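Local coordinates for protein pyridoxamine 5-phosphate-dependent dehydrase (Escherichia coli, PDB 3B8X) that catalyses the pyridoxal phosphate-dependent removal of the C3'-hydroxyl from GDP-4-keto-6-deoxy-D-mannose, a step in making the O-antigen sugar L-colitose, at residues N143-N148 and A168-K173; A328-R333 and L369-H374; L102-V107 and K348-T353. The protein carries 1 engineered substitution. All blocks are in the same frame, centred on the assembly; numbering follows the deposited sequence.

Contact 1: N143-N148 and A168-K173; sequences NFDEIN and ATFNNK
The side-chain oxygen of Asn-143 is gripped by two backbone amides and met by the ring of Phe-170. As the N-cap of helix 144-151, Asn-143 OD1 accepts a nearly straight bond from Glu-146 N (2.9 Å, 168°), which arrives from above the amide plane, and a weak one from Asp-145 N. Phe-170 CZ stands 3.2 Å from the same OD1. The amide is placed there by a first torsion that sets CG anti to the backbone N (chi1 173°), and its plane is turned 49° from that of the ring. Over one face of the ring lie Asn-143 CA and Phe-144 N, whereas Asn-171 OD1 sits above the centre of the opposite face, 3.9 Å from its plane. Asp-145 CG comes in at the ring edge, the carboxylate plane steeply inclined to the ring. Beyond it, Asp-145 OD2 takes a weak, bent hydrogen bond from Asn-171 ND2 (3.1 Å). Phe-170 and Asn-171 belong to a tight two-stranded hairpin closed by a type I' turn, 170 to 173; on the helix side, Phe-144 stacks on Phe-178. The hairpin thus docks on the first turn of the helix through the Phe-170 ring, which lies against the capped N-terminus, and through one weak polar link; the amides of the helix start probably help to stabilise the negative charge of Asp-145.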
loop_
_atom_site.group_PDB
_atom_site.type_symbol
_atom_site.label_atom_id
_atom_site.label_comp_id
_atom_site.label_asym_id
_atom_site.label_seq_id
_atom_site.Cartn_x
_atom_site.Cartn_y
_atom_site.Cartn_z
ATOM N N ASN B 143 28.005 10.371 0.507
ATOM C CA ASN B 143 28.739 11.522 0.969
ATOM C C ASN B 143 27.988 12.719 0.462
ATOM O O ASN B 143 28.130 13.110 -0.692
ATOM C CB ASN B 143 30.205 11.530 0.523
ATOM C CG ASN B 143 30.886 12.825 0.884
ATOM O OD1 ASN B 143 30.220 13.845 1.009
ATOM N ND2 ASN B 143 32.198 12.798 1.085
ATOM N N PHE B 144 27.131 13.253 1.314
ATOM C CA PHE B 144 26.252 14.353 0.946
ATOM C C PHE B 144 26.943 15.664 0.598
ATOM O O PHE B 144 26.427 16.442 -0.186
ATOM C CB PHE B 144 25.072 14.479 1.912
ATOM C CG PHE B 144 24.108 13.332 1.793
ATOM C CD1 PHE B 144 24.084 12.310 2.732
ATOM C CD2 PHE B 144 23.289 13.239 0.671
ATOM C CE1 PHE B 144 23.217 11.202 2.567
ATOM C CE2 PHE B 144 22.398 12.174 0.520
ATOM C CZ PHE B 144 22.384 11.155 1.442
ATOM N N ASP B 145 28.154 15.844 1.111
ATOM C CA ASP B 145 28.945 17.027 0.762
ATOM C C ASP B 145 29.269 16.935 -0.720
ATOM O O ASP B 145 28.996 17.853 -1.505
ATOM C CB ASP B 145 30.270 16.998 1.526
ATOM C CG ASP B 145 30.124 17.445 2.970
ATOM O OD1 ASP B 145 29.081 18.041 3.309
ATOM O OD2 ASP B 145 31.049 17.190 3.773
ATOM N N GLU B 146 29.876 15.824 -1.114
ATOM C CA GLU B 146 30.214 15.688 -2.520
ATOM C C GLU B 146 28.972 15.834 -3.371
ATOM O O GLU B 146 29.017 16.410 -4.468
ATOM C CB GLU B 146 30.827 14.293 -2.798
ATOM C CG GLU B 146 32.126 14.012 -2.056
ATOM C CD GLU B 146 33.166 15.098 -2.251
ATOM O OE1 GLU B 146 34.253 14.778 -2.781
ATOM O OE2 GLU B 146 32.901 16.258 -1.857
ATOM N N ILE B 147 27.887 15.223 -2.899
ATOM C CA ILE B 147 26.648 15.236 -3.662
ATOM C C ILE B 147 26.084 16.637 -3.794
ATOM O O ILE B 147 25.676 17.070 -4.874
ATOM C CB ILE B 147 25.604 14.316 -3.046
ATOM C CG1 ILE B 147 25.998 12.879 -3.359
ATOM C CG2 ILE B 147 24.225 14.635 -3.598
ATOM C CD1 ILE B 147 25.081 11.905 -2.837
ATOM N N ASN B 148 26.066 17.351 -2.678
ATOM C CA ASN B 148 25.564 18.713 -2.711
ATOM C C ASN B 148 26.433 19.644 -3.561
ATOM O O ASN B 148 25.917 20.553 -4.220
ATOM C CB ASN B 148 25.394 19.228 -1.288
ATOM C CG ASN B 148 24.056 18.821 -0.705
ATOM O OD1 ASN B 148 23.051 18.802 -1.423
ATOM N ND2 ASN B 148 24.036 18.443 0.573
ATOM N N ALA B 168 22.114 5.904 10.558
ATOM C CA ALA B 168 23.412 6.302 10.047
ATOM C C ALA B 168 23.494 7.811 10.207
ATOM O O ALA B 168 22.478 8.491 10.178
ATOM C CB ALA B 168 23.534 5.947 8.578
ATOM N N THR B 169 24.716 8.339 10.300
ATOM C CA THR B 169 24.910 9.789 10.355
ATOM C C THR B 169 26.084 10.194 9.458
ATOM O O THR B 169 26.992 9.393 9.204
ATOM C CB THR B 169 25.237 10.231 11.757
ATOM O OG1 THR B 169 26.505 9.653 12.136
ATOM C CG2 THR B 169 24.170 9.708 12.714
ATOM N N PHE B 170 26.031 11.411 8.928
ATOM C CA PHE B 170 27.121 11.937 8.109
ATOM C C PHE B 170 27.311 13.382 8.512
ATOM O O PHE B 170 26.398 14.202 8.444
ATOM C CB PHE B 170 26.884 11.778 6.603
ATOM C CG PHE B 170 27.919 12.474 5.762
ATOM C CD1 PHE B 170 29.162 11.873 5.527
ATOM C CD2 PHE B 170 27.667 13.732 5.218
ATOM C CE1 PHE B 170 30.144 12.521 4.763
ATOM C CE2 PHE B 170 28.638 14.397 4.448
ATOM C CZ PHE B 170 29.884 13.790 4.215
ATOM N N ASN B 171 28.479 13.658 9.069
ATOM C CA ASN B 171 28.723 14.996 9.583
ATOM C C ASN B 171 27.698 15.376 10.679
ATOM O O ASN B 171 27.181 16.483 10.673
ATOM C CB ASN B 171 28.691 16.029 8.439
ATOM C CG ASN B 171 29.975 16.037 7.597
ATOM O OD1 ASN B 171 30.847 15.175 7.745
ATOM N ND2 ASN B 171 30.081 17.010 6.696
ATOM N N ASN B 172 27.432 14.496 11.643
ATOM C CA ASN B 172 26.491 14.829 12.719
ATOM C C ASN B 172 25.032 15.017 12.265
ATOM O O ASN B 172 24.170 15.419 13.055
ATOM C CB ASN B 172 26.968 16.091 13.447
ATOM C CG ASN B 172 27.573 15.794 14.801
ATOM O OD1 ASN B 172 27.087 16.277 15.826
ATOM N ND2 ASN B 172 28.648 15.006 14.813
ATOM N N LYS B 173 24.757 14.756 10.990
ATOM C CA LYS B 173 23.395 14.884 10.461
ATOM C C LYS B 173 22.845 13.468 10.206
ATOM O O LYS B 173 23.525 12.640 9.606
ATOM C CB LYS B 173 23.431 15.668 9.152
ATOM C CG LYS B 173 22.073 15.928 8.583
ATOM C CD LYS B 173 22.054 17.172 7.729
ATOM C CE LYS B 173 20.630 17.436 7.219
ATOM N NZ LYS B 173 19.735 17.752 8.389
#

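Contact 2: A328-R333 and L369-H374; sequences AGIECR and LFVGNH. With NA (sodium ion), chain K; G4M ([(2R,3S,4R,5R)-5-(2-amino-6-oxo-1,6-dihydro-9H-purin-9-yl)-3,4-dihydroxytetrahydrofuran-2-yl]methyl (2R,3S,4S,5S,6R)-3,4-dihydroxy-5-[({3-hydroxy-2-methyl-5-[(phosphonooxy)methyl]pyridin-4-yl}methyl)amino]-6-methyltetrahydro-2H-pyran-2-yl dihydrogen diphosphate), chain O.
Arg-333 packs against Phe-370 at its root and holds the diphosphate of the bound ligand at its tip. Its NE points to G4M O4P at 2.6 Å, with that oxygen at the guanidinium edge, and NH1 donates both to O4P and to G4M O1P (2.8 Å). Arg-221 of the second subunit also bonds to the ligand and comes close to Arg-333, consistent with both serving the diphosphate. Glu-331 lies beside the nucleoside, its OE2 3.1 Å from the ribose O3'. Two further bonds fix the rotation of the guanidinium: NH1 forms a salt bridge with Glu-331 OE2, which it meets from above the carboxylate plane, and NH2 reaches Cys-332 O (3.1 Å). Leu-8 N in turn holds Glu-331 OE1. Segments 328-333 and 369-374 meet at the edge of the antiparallel sheet of the small C-terminal domain, as in aspartate aminotransferase-fold enzymes, the short, weakly bonded strand 332-333 lying outside strand 368-372. Here Arg-333 and Phe-370 are a hydrogen-bonded pair, with Arg-333 N to Phe-370 O at 3.1 Å and Phe-370 N to Arg-333 O at 2.8 Å. Arg-333 CB sits over the face of the Phe-370 ring as a CH-pi contact, and the bend at chi2 (-68°) turns the rest of the chain toward the ligand. Farther along, a water bridges Glu-331 O and Gly-372 N. Next to this, Asn-373 O binds a sodium ion at 2.6 Å, a site completed by Leu-8 O and four waters.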
loop_
_atom_site.group_PDB
_atom_site.type_symbol
_atom_site.label_atom_id
_atom_site.label_comp_id
_atom_site.label_asym_id
_atom_site.label_seq_id
_atom_site.Cartn_x
_atom_site.Cartn_y
_atom_site.Cartn_z
ATOM N N ALA B 328 27.119 -24.126 6.779
ATOM C CA ALA B 328 27.467 -23.686 8.134
ATOM C C ALA B 328 26.275 -23.175 8.900
ATOM O O ALA B 328 26.402 -22.914 10.091
ATOM C CB ALA B 328 28.580 -22.594 8.143
ATOM N N GLY B 329 25.147 -22.985 8.220
ATOM C CA GLY B 329 23.968 -22.442 8.871
ATOM C C GLY B 329 24.009 -20.916 8.925
ATOM O O GLY B 329 23.454 -20.314 9.836
ATOM N N ILE B 330 24.724 -20.310 7.980
ATOM C CA ILE B 330 24.820 -18.857 7.907
ATOM C C ILE B 330 23.950 -18.335 6.744
ATOM O O ILE B 330 24.206 -18.594 5.577
ATOM C CB ILE B 330 26.264 -18.394 7.749
ATOM C CG1 ILE B 330 27.099 -18.813 8.958
ATOM C CG2 ILE B 330 26.307 -16.867 7.633
ATOM C CD1 ILE B 330 28.624 -18.553 8.749
ATOM N N GLU B 331 22.891 -17.620 7.085
ATOM C CA GLU B 331 21.932 -17.162 6.087
ATOM C C GLU B 331 22.617 -16.064 5.255
ATOM O O GLU B 331 23.338 -15.235 5.788
ATOM C CB GLU B 331 20.671 -16.606 6.757
ATOM C CG GLU B 331 19.528 -16.386 5.785
ATOM C CD GLU B 331 18.229 -16.065 6.473
ATOM O OE1 GLU B 331 18.310 -15.768 7.679
ATOM O OE2 GLU B 331 17.145 -16.098 5.829
ATOM N N CYS B 332 22.394 -16.053 3.950
ATOM C CA CYS B 332 22.973 -14.998 3.135
ATOM C C CYS B 332 22.038 -14.535 2.026
ATOM O O CYS B 332 20.988 -15.152 1.793
ATOM C CB CYS B 332 24.345 -15.409 2.635
ATOM S SG CYS B 332 24.190 -16.672 1.355
ATOM N N ARG B 333 22.375 -13.420 1.380
ATOM C CA ARG B 333 21.526 -12.821 0.349
ATOM C C ARG B 333 22.448 -12.186 -0.711
ATOM O O ARG B 333 23.558 -11.799 -0.400
ATOM C CB ARG B 333 20.758 -11.617 0.962
ATOM C CG ARG B 333 19.632 -11.881 1.973
ATOM C CD ARG B 333 18.448 -12.556 1.278
ATOM N NE ARG B 333 17.311 -12.799 2.165
ATOM C CZ ARG B 333 17.151 -13.925 2.843
ATOM N NH1 ARG B 333 16.084 -14.068 3.633
ATOM N NH2 ARG B 333 18.089 -14.886 2.732
ATOM N N LEU B 369 27.570 -10.493 -2.147
ATOM C CA LEU B 369 26.563 -11.111 -1.267
ATOM C C LEU B 369 26.645 -10.441 0.111
ATOM O O LEU B 369 27.583 -9.703 0.410
ATOM C CB LEU B 369 26.867 -12.617 -1.107
ATOM C CG LEU B 369 28.044 -12.993 -0.153
ATOM C CD1 LEU B 369 27.777 -14.186 0.720
ATOM C CD2 LEU B 369 29.393 -13.065 -0.840
ATOM N N PHE B 370 25.705 -10.739 0.994
ATOM C CA PHE B 370 25.873 -10.220 2.324
ATOM C C PHE B 370 25.347 -11.147 3.389
ATOM O O PHE B 370 24.532 -12.004 3.097
ATOM C CB PHE B 370 25.426 -8.754 2.477
ATOM C CG PHE B 370 23.948 -8.571 2.664
ATOM C CD1 PHE B 370 23.382 -8.614 3.929
ATOM C CD2 PHE B 370 23.136 -8.262 1.568
ATOM C CE1 PHE B 370 22.022 -8.397 4.126
ATOM C CE2 PHE B 370 21.768 -8.043 1.723
ATOM C CZ PHE B 370 21.198 -8.135 3.012
ATOM N N VAL B 371 25.883 -11.000 4.597
ATOM C CA VAL B 371 25.449 -11.790 5.736
ATOM C C VAL B 371 24.890 -10.853 6.766
ATOM O O VAL B 371 24.946 -9.644 6.618
ATOM C CB VAL B 371 26.519 -12.738 6.315
ATOM C CG1 VAL B 371 26.961 -13.758 5.196
ATOM C CG2 VAL B 371 27.700 -11.965 6.934
ATOM N N GLY B 372 24.269 -11.381 7.804
ATOM C CA GLY B 372 23.624 -10.433 8.662
ATOM C C GLY B 372 24.364 -9.639 9.726
ATOM O O GLY B 372 25.418 -10.010 10.246
ATOM N N ASN B 373 23.758 -8.516 10.077
ATOM C CA ASN B 373 24.248 -7.825 11.290
ATOM C C ASN B 373 23.008 -7.709 12.199
ATOM O O ASN B 373 21.878 -7.622 11.725
ATOM C CB ASN B 373 24.915 -6.474 10.995
ATOM C CG ASN B 373 25.647 -5.906 12.229
ATOM O OD1 ASN B 373 25.824 -6.598 13.237
ATOM N ND2 ASN B 373 26.057 -4.637 12.145
ATOM N N HIS B 374 23.181 -7.746 13.509
ATOM C CA HIS B 374 22.042 -7.656 14.414
ATOM C C HIS B 374 22.323 -6.651 15.528
ATOM O O HIS B 374 23.469 -6.261 15.749
ATOM C CB HIS B 374 21.758 -9.038 15.128
ATOM C CG HIS B 374 21.569 -10.197 14.200
ATOM N ND1 HIS B 374 20.606 -11.157 14.414
ATOM C CD2 HIS B 374 22.236 -10.575 13.081
ATOM C CE1 HIS B 374 20.684 -12.074 13.463
ATOM N NE2 HIS B 374 21.690 -11.768 12.667
HETATM NA NA NA K . 19.873 -8.185 10.120
HETATM O OP3 G4M O . 10.495 -3.773 2.907
HETATM P PL G4M O . 9.920 -2.296 2.853
HETATM O OP1 G4M O . 8.640 -2.154 1.865
HETATM O OP2 G4M O . 9.494 -1.849 4.336
HETATM O OP4 G4M O . 11.121 -1.281 2.426
HETATM C C5B G4M O . 11.331 -1.419 1.050
HETATM C C5L G4M O . 12.713 -0.965 0.770
HETATM C C6L G4M O . 12.910 0.268 0.163
HETATM N N1L G4M O . 14.127 0.654 -0.145
HETATM C C2L G4M O . 15.200 -0.067 0.094
HETATM C C2A G4M O . 16.561 0.421 -0.342
HETATM C C3L G4M O . 15.117 -1.299 0.738
HETATM O O3L G4M O . 16.248 -2.022 0.892
HETATM C C4L G4M O . 13.816 -1.755 1.122
HETATM C C4A G4M O . 13.623 -2.991 1.755
HETATM N N4A G4M O . 14.636 -3.788 1.925
HETATM C C4G G4M O . 14.451 -4.986 2.662
HETATM C C5G G4M O . 15.343 -6.095 2.156
HETATM C C6G G4M O . 16.790 -5.615 2.044
HETATM O O5G G4M O . 15.276 -7.032 3.227
HETATM C C3G G4M O . 13.004 -5.498 2.565
HETATM O O3G G4M O . 12.361 -5.208 3.800
HETATM C C2G G4M O . 13.009 -7.043 2.372
HETATM O O2G G4M O . 11.727 -7.618 2.643
HETATM C C1G G4M O . 14.020 -7.693 3.287
HETATM O O1G G4M O . 14.290 -8.967 2.718
HETATM P P2 G4M O . 14.515 -10.213 3.681
HETATM O O3P G4M O . 15.556 -9.822 4.855
HETATM O O4P G4M O . 15.252 -11.368 2.814
HETATM O OPP G4M O . 13.023 -10.539 4.200
HETATM P P G4M O . 12.910 -11.943 4.974
HETATM O O1P G4M O . 13.445 -13.291 4.260
HETATM O O2P G4M O . 11.328 -12.024 5.141
HETATM O "O5'" G4M O . 13.375 -11.754 6.473
HETATM C "C5'" G4M O . 14.750 -12.041 6.621
HETATM C "C4'" G4M O . 14.886 -13.016 7.779
HETATM O "O4'" G4M O . 13.992 -12.616 8.860
HETATM C "C3'" G4M O . 14.430 -14.427 7.339
HETATM O "O3'" G4M O . 15.210 -15.351 8.084
HETATM C "C2'" G4M O . 12.942 -14.463 7.751
HETATM O "O2'" G4M O . 12.582 -15.817 8.050
HETATM C "C1'" G4M O . 13.008 -13.660 9.043
HETATM N N9 G4M O . 11.706 -13.080 9.386
HETATM C C8 G4M O . 11.051 -12.124 8.677
HETATM N N7 G4M O . 9.938 -11.830 9.322
HETATM C C4 G4M O . 10.984 -13.373 10.516
HETATM C C5 G4M O . 9.828 -12.559 10.481
HETATM C C6 G4M O . 8.881 -12.643 11.564
HETATM O O6 G4M O . 7.862 -11.972 11.621
HETATM N N3 G4M O . 11.172 -14.218 11.534
HETATM C C2 G4M O . 10.282 -14.297 12.510
HETATM N N1 G4M O . 9.146 -13.529 12.548
HETATM N N2 G4M O . 10.490 -15.179 13.524
HETATM O O HOH W 1 23.376 -14.041 8.150
HETATM O O HOH W 2 21.283 -8.011 8.165
HETATM O O HOH W 3 19.486 -5.753 9.505
HETATM O O HOH W 4 18.357 -8.127 7.684
HETATM O O HOH W 5 18.379 -7.626 11.799
#

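Contact 3: L102-V107 and K348-T353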
loop_
_atom_site.group_PDB
_atom_site.type_symbol
_atom_site.label_atom_id
_atom_site.label_comp_id
_atom_site.label_asym_id
_atom_site.label_seq_id
_atom_site.Cartn_x
_atom_site.Cartn_y
_atom_site.Cartn_z
ATOM N N LEU B 102 8.416 8.893 -14.896
ATOM C CA LEU B 102 9.637 9.674 -14.948
ATOM C C LEU B 102 10.705 9.058 -15.877
ATOM O O LEU B 102 10.665 7.874 -16.213
ATOM C CB LEU B 102 10.195 9.890 -13.548
ATOM C CG LEU B 102 9.307 10.690 -12.601
ATOM C CD1 LEU B 102 9.872 10.446 -11.152
ATOM C CD2 LEU B 102 9.377 12.153 -12.977
ATOM N N ARG B 103 11.653 9.867 -16.327
ATOM C CA ARG B 103 12.723 9.329 -17.165
ATOM C C ARG B 103 13.815 8.985 -16.156
ATOM O O ARG B 103 14.328 9.880 -15.507
ATOM C CB ARG B 103 13.226 10.426 -18.122
ATOM C CG ARG B 103 14.415 10.037 -19.002
ATOM C CD ARG B 103 14.191 8.684 -19.671
ATOM N NE ARG B 103 15.127 8.391 -20.759
ATOM C CZ ARG B 103 15.343 9.193 -21.792
ATOM N NH1 ARG B 103 14.712 10.358 -21.870
ATOM N NH2 ARG B 103 16.196 8.832 -22.742
ATOM N N VAL B 104 14.110 7.695 -15.989
ATOM C CA VAL B 104 15.115 7.273 -15.021
ATOM C C VAL B 104 16.504 7.192 -15.648
ATOM O O VAL B 104 16.640 6.527 -16.675
ATOM C CB VAL B 104 14.769 5.870 -14.444
ATOM C CG1 VAL B 104 15.787 5.436 -13.355
ATOM C CG2 VAL B 104 13.323 5.874 -13.863
ATOM N N LYS B 105 17.503 7.824 -15.015
ATOM C CA LYS B 105 18.900 7.769 -15.444
ATOM C C LYS B 105 19.753 6.970 -14.476
ATOM O O LYS B 105 20.058 7.425 -13.358
ATOM C CB LYS B 105 19.522 9.147 -15.535
ATOM C CG LYS B 105 20.837 9.128 -16.358
ATOM C CD LYS B 105 21.484 10.540 -16.461
ATOM C CE LYS B 105 21.260 11.261 -17.823
ATOM N NZ LYS B 105 21.560 12.770 -17.822
ATOM N N PHE B 106 20.188 5.805 -14.924
ATOM C CA PHE B 106 20.980 4.963 -14.052
ATOM C C PHE B 106 22.443 5.326 -14.034
ATOM O O PHE B 106 23.040 5.585 -15.067
ATOM C CB PHE B 106 20.820 3.494 -14.407
ATOM C CG PHE B 106 19.454 2.948 -14.119
ATOM C CD1 PHE B 106 18.463 2.968 -15.091
ATOM C CD2 PHE B 106 19.159 2.392 -12.882
ATOM C CE1 PHE B 106 17.172 2.493 -14.811
ATOM C CE2 PHE B 106 17.895 1.821 -12.630
ATOM C CZ PHE B 106 16.902 1.895 -13.601
ATOM N N VAL B 107 23.014 5.278 -12.839
ATOM C CA VAL B 107 24.437 5.546 -12.637
ATOM C C VAL B 107 25.079 4.429 -11.806
ATOM O O VAL B 107 24.456 3.942 -10.871
ATOM C CB VAL B 107 24.603 6.855 -11.888
ATOM C CG1 VAL B 107 26.069 7.143 -11.595
ATOM C CG2 VAL B 107 23.992 7.992 -12.708
ATOM N N LYS B 348 11.462 -3.186 -19.331
ATOM C CA LYS B 348 10.672 -2.926 -20.514
ATOM C C LYS B 348 9.535 -1.956 -20.294
ATOM O O LYS B 348 9.022 -1.399 -21.269
ATOM C CB LYS B 348 10.195 -4.200 -21.206
ATOM C CG LYS B 348 9.188 -5.074 -20.450
ATOM C CD LYS B 348 8.499 -5.972 -21.487
ATOM C CE LYS B 348 7.751 -7.152 -20.894
ATOM N NZ LYS B 348 7.467 -8.168 -21.951
ATOM N N TYR B 349 9.179 -1.717 -19.033
ATOM C CA TYR B 349 8.074 -0.818 -18.718
ATOM C C TYR B 349 8.575 0.580 -18.373
ATOM O O TYR B 349 7.784 1.497 -18.130
ATOM C CB TYR B 349 7.229 -1.391 -17.570
ATOM C CG TYR B 349 6.751 -2.802 -17.810
ATOM C CD1 TYR B 349 7.340 -3.867 -17.195
ATOM C CD2 TYR B 349 5.661 -3.065 -18.657
ATOM C CE1 TYR B 349 6.877 -5.163 -17.396
ATOM C CE2 TYR B 349 5.205 -4.381 -18.882
ATOM C CZ TYR B 349 5.828 -5.429 -18.239
ATOM O OH TYR B 349 5.367 -6.715 -18.486
ATOM N N PHE B 350 9.895 0.726 -18.340
ATOM C CA PHE B 350 10.515 2.000 -17.993
ATOM C C PHE B 350 10.911 2.840 -19.196
ATOM O O PHE B 350 11.214 2.319 -20.255
ATOM C CB PHE B 350 11.822 1.741 -17.232
ATOM C CG PHE B 350 11.641 1.456 -15.778
ATOM C CD1 PHE B 350 10.929 0.346 -15.366
ATOM C CD2 PHE B 350 12.209 2.294 -14.814
ATOM C CE1 PHE B 350 10.783 0.081 -14.012
ATOM C CE2 PHE B 350 12.034 2.047 -13.425
ATOM C CZ PHE B 350 11.328 0.933 -13.041
ATOM N N ASP B 351 11.049 4.136 -18.942
ATOM C CA ASP B 351 11.596 5.093 -19.877
ATOM C C ASP B 351 12.919 5.418 -19.163
ATOM O O ASP B 351 12.941 6.185 -18.218
ATOM C CB ASP B 351 10.695 6.334 -19.921
ATOM C CG ASP B 351 11.382 7.528 -20.556
ATOM O OD1 ASP B 351 12.343 7.295 -21.308
ATOM O OD2 ASP B 351 10.986 8.689 -20.310
ATOM N N TYR B 352 14.010 4.784 -19.552
ATOM C CA TYR B 352 15.247 5.035 -18.829
ATOM C C TYR B 352 16.442 5.019 -19.739
ATOM O O TYR B 352 16.378 4.557 -20.875
ATOM C CB TYR B 352 15.496 3.913 -17.826
ATOM C CG TYR B 352 15.883 2.599 -18.482
ATOM C CD1 TYR B 352 17.181 2.099 -18.406
ATOM C CD2 TYR B 352 14.925 1.832 -19.133
ATOM C CE1 TYR B 352 17.516 0.870 -18.987
ATOM C CE2 TYR B 352 15.237 0.603 -19.730
ATOM C CZ TYR B 352 16.538 0.138 -19.659
ATOM O OH TYR B 352 16.822 -1.061 -20.276
ATOM N N THR B 353 17.564 5.426 -19.170
ATOM C CA THR B 353 18.830 5.415 -19.881
ATOM C C THR B 353 19.899 5.010 -18.875
ATOM O O THR B 353 19.685 5.038 -17.669
ATOM C CB THR B 353 19.195 6.846 -20.390
ATOM O OG1 THR B 353 20.350 6.787 -21.234
ATOM C CG2 THR B 353 19.503 7.752 -19.231
HETATM O O HOH W 6 9.887 5.142 -16.525
HETATM O O HOH W 7 11.514 11.182 -21.661
#
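Phe-106 reaches across to the neighbouring strand, where it meets Tyr-352 obliquely, with Val-104 of its own strand over one ring face. From CB, 3.8 Å from Thr-353 O, the side chain turns beside the backbone N (chi1 -68°), and that carbonyl oxygen stays level with the ring edge, 3.5 Å from CD1. Farther out, Phe-106 CE1 touches Tyr-352 CD1 at 3.6 Å and also nears Tyr-352 CB; the two ring planes are almost perpendicular, 87° apart. Val-104 CG1 stands over CE1, offset toward the rim, and Tyr-94 of helix 91-99 meets the same ring. The backbones run parallel: strand 351-354 is the outermost strand of the large-domain sheet, beside 103-107, added in an excursion of the chain between strands 332-333 and 368-372 of the C-terminal domain. Val-104 is the centre of this register, its N donating to Asp-351 O (2.9 Å) and its O accepting from Thr-353 N, while Phe-106 N closes a nearly straight bond to Thr-353 O. At the start of the pairing, a water joins Leu-102 O to Asp-351 N. On the other face, Lys-105 CG runs alongside Thr-353 CG2, tightly at 3.5 Å, and carries its ammonium on to a salt bridge with Glu-82.

Contacts 1 and 3 both belong to the large domain, their centres 26 Å apart, whereas contact 2 lies in the small C-terminal domain, its centre 28 Å from that of contact 1 and 32 Å from that of contact 3. Only contact 2 touches the bound cofactor-sugar adduct; side chains of contacts 1 and 3 each stop about 12 Å from it. In the sequence, contact 1 is nested inside the long loop closed by contact 3. Contacts 2 and 3 interlock instead: residues 348-353 fall between 328-333 and 369-374, so the chain leaves the small domain, adds the sheet-edge strand of contact 3, and returns to pair beside the diphosphate.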